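Side-chain contact in ABC transporter substrate-binding protein (Streptococcus pneumoniae, PDB 4OHN), which binds histidine and probably delivers it to an ABC uptake transporter as the extracellular solute-binding component: residues 52-57 and 231-236. Numbering follows the deposited sequence.
Sequences FEKYGI and YKDGKF
Lys54 and Asp233 join two helix ends across the protein surface through a single salt bridge, formed in one of two lysine conformers: Lys54 NZ donates to Asp233 OD2 at 2.8 Å, nearly in line with the carboxylate C-O bond. The side chains arrive from opposite directions and span a gap of 11.8 Å between Lys54 CA and Asp233 CA. In this conformer the lysine chain bends once, at chi2 (-70°), then runs extended to its ammonium group. The other carboxylate oxygen, Asp233 OD1, accepts from the backbone N of Lys235 at 3.0 Å and 160°, an Asx turn that helps set the rotation of the carboxylate, with OD2 turned to the lysine. The bridge is the loose, solvent-facing side, with Asp233 exposed and just 59 Å² buried over both segments. Segment 52-57 is held more firmly against helix 217-232, where Lys54 touches Ser229 and Leu230, and Tyr55 OH bonds to Lys222 O. Helix 43-53 ends in a Schellman motif with Gly56 at C-prime, while Asp233 and Gly234 separate helices 217-232 and 235-244. The salt bridge thus links a Schellman-capped helix end to an Asx turn at a helix-helix junction, within the family 3 solute-binding fold.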
loop_
_atom_site.group_PDB
_atom_site.type_symbol
_atom_site.label_atom_id
_atom_site.label_comp_id
_atom_site.label_asym_id
_atom_site.label_seq_id
_atom_site.Cartn_x
_atom_site.Cartn_y
_atom_site.Cartn_z
ATOM N N PHE A 52 -17.146 3.967 6.604
ATOM C CA PHE A 52 -17.536 4.301 7.963
ATOM C C PHE A 52 -18.738 5.238 8.019
ATOM O O PHE A 52 -19.480 5.218 8.998
ATOM C CB PHE A 52 -16.306 4.710 8.775
ATOM C CG PHE A 52 -15.467 3.514 9.106
ATOM C CD1 PHE A 52 -15.961 2.540 9.975
ATOM C CD2 PHE A 52 -14.255 3.307 8.493
ATOM C CE1 PHE A 52 -15.219 1.391 10.248
ATOM C CE2 PHE A 52 -13.532 2.169 8.740
ATOM C CZ PHE A 52 -14.004 1.203 9.604
ATOM N N GLU A 53 -18.991 5.974 6.942
ATOM C CA GLU A 53 -20.219 6.750 6.792
ATOM C C GLU A 53 -21.460 5.870 6.924
ATOM O O GLU A 53 -22.489 6.327 7.423
ATOM C CB GLU A 53 -20.230 7.443 5.418
ATOM C CG GLU A 53 -21.339 8.448 5.178
ATOM C CD GLU A 53 -22.693 7.860 4.735
ATOM O OE1 GLU A 53 -22.807 6.709 4.236
ATOM O OE2 GLU A 53 -23.682 8.605 4.866
ATOM N N LYS A 54 -21.381 4.626 6.461
ATOM C CA LYS A 54 -22.528 3.718 6.537
ATOM C C LYS A 54 -22.946 3.470 7.992
ATOM O O LYS A 54 -24.080 3.059 8.236
ATOM C CB LYS A 54 -22.233 2.357 5.874
ATOM C CG LYS A 54 -21.937 2.351 4.362
ATOM C CD LYS A 54 -23.150 2.655 3.492
ATOM C CE LYS A 54 -22.797 2.615 2.007
ATOM N NZ LYS A 54 -23.983 2.786 1.128
ATOM N N TYR A 55 -22.036 3.704 8.942
ATOM C CA TYR A 55 -22.269 3.428 10.360
ATOM C C TYR A 55 -22.260 4.689 11.217
ATOM O O TYR A 55 -22.307 4.612 12.446
ATOM C CB TYR A 55 -21.194 2.444 10.883
ATOM C CG TYR A 55 -21.130 1.189 10.047
ATOM C CD1 TYR A 55 -22.158 0.267 10.088
ATOM C CD2 TYR A 55 -20.069 0.952 9.189
ATOM C CE1 TYR A 55 -22.132 -0.874 9.300
ATOM C CE2 TYR A 55 -20.021 -0.176 8.391
ATOM C CZ TYR A 55 -21.063 -1.089 8.453
ATOM O OH TYR A 55 -21.081 -2.229 7.688
ATOM N N GLY A 56 -22.180 5.847 10.573
ATOM C CA GLY A 56 -22.129 7.108 11.283
ATOM C C GLY A 56 -20.826 7.348 12.026
ATOM O O GLY A 56 -20.779 8.142 12.960
ATOM N N ILE A 57 -19.760 6.673 11.595
ATOM C CA ILE A 57 -18.447 6.739 12.230
ATOM C C ILE A 57 -17.518 7.656 11.440
ATOM O O ILE A 57 -17.442 7.556 10.218
ATOM C CB ILE A 57 -17.848 5.311 12.335
ATOM C CG1 ILE A 57 -18.633 4.507 13.375
ATOM C CG2 ILE A 57 -16.374 5.352 12.682
ATOM C CD1 ILE A 57 -18.311 3.005 13.408
ATOM N N TYR A 231 -20.183 -1.250 -3.800
ATOM C CA TYR A 231 -20.070 -1.795 -5.150
ATOM C C TYR A 231 -21.310 -1.539 -5.995
ATOM O O TYR A 231 -21.239 -1.428 -7.214
ATOM C CB TYR A 231 -19.794 -3.307 -5.123
ATOM C CG TYR A 231 -18.407 -3.677 -4.648
ATOM C CD1 TYR A 231 -17.294 -2.971 -5.073
ATOM C CD2 TYR A 231 -18.209 -4.737 -3.782
ATOM C CE1 TYR A 231 -16.017 -3.306 -4.651
ATOM C CE2 TYR A 231 -16.928 -5.071 -3.341
ATOM C CZ TYR A 231 -15.847 -4.351 -3.788
ATOM O OH TYR A 231 -14.560 -4.662 -3.381
ATOM N N LYS A 232 -22.473 -1.507 -5.374
ATOM C CA LYS A 232 -23.710 -1.332 -6.121
ATOM C C LYS A 232 -24.297 0.055 -6.047
ATOM O O LYS A 232 -25.157 0.366 -6.849
ATOM C CB LYS A 232 -24.742 -2.367 -5.712
ATOM C CG LYS A 232 -25.130 -2.302 -4.242
ATOM C CD LYS A 232 -26.192 -3.342 -3.911
ATOM C CE LYS A 232 -26.242 -3.556 -2.401
ATOM N NZ LYS A 232 -27.274 -4.557 -2.004
ATOM N N ASP A 233 -23.858 0.898 -5.112
ATOM C CA ASP A 233 -24.440 2.236 -5.023
ATOM C C ASP A 233 -23.737 3.298 -5.860
ATOM O O ASP A 233 -24.099 4.482 -5.800
ATOM C CB ASP A 233 -24.630 2.704 -3.562
ATOM C CG ASP A 233 -23.343 2.918 -2.823
ATOM O OD1 ASP A 233 -22.260 3.027 -3.440
ATOM O OD2 ASP A 233 -23.412 2.969 -1.562
ATOM N N GLY A 234 -22.737 2.872 -6.622
ATOM C CA GLY A 234 -21.996 3.770 -7.492
ATOM C C GLY A 234 -20.736 4.345 -6.873
ATOM O O GLY A 234 -19.866 4.864 -7.593
ATOM N N LYS A 235 -20.606 4.264 -5.555
ATOM C CA LYS A 235 -19.530 4.970 -4.895
ATOM C C LYS A 235 -18.162 4.330 -5.147
ATOM O O LYS A 235 -17.180 5.038 -5.392
ATOM C CB LYS A 235 -19.822 5.070 -3.398
ATOM C CG LYS A 235 -18.832 5.921 -2.619
ATOM C CD LYS A 235 -18.753 7.340 -3.161
ATOM C CE LYS A 235 -19.125 8.379 -2.131
ATOM N NZ LYS A 235 -19.128 9.738 -2.750
ATOM N N PHE A 236 -18.063 3.012 -5.102
ATOM C CA PHE A 236 -16.777 2.392 -5.369
ATOM C C PHE A 236 -16.288 2.758 -6.764
ATOM O O PHE A 236 -15.116 3.117 -6.965
ATOM C CB PHE A 236 -16.835 0.866 -5.210
ATOM C CG PHE A 236 -15.488 0.213 -5.267
ATOM C CD1 PHE A 236 -14.776 -0.033 -4.114
ATOM C CD2 PHE A 236 -14.921 -0.105 -6.482
ATOM C CE1 PHE A 236 -13.530 -0.620 -4.164
ATOM C CE2 PHE A 236 -13.664 -0.691 -6.527
ATOM C CZ PHE A 236 -12.982 -0.934 -5.360
#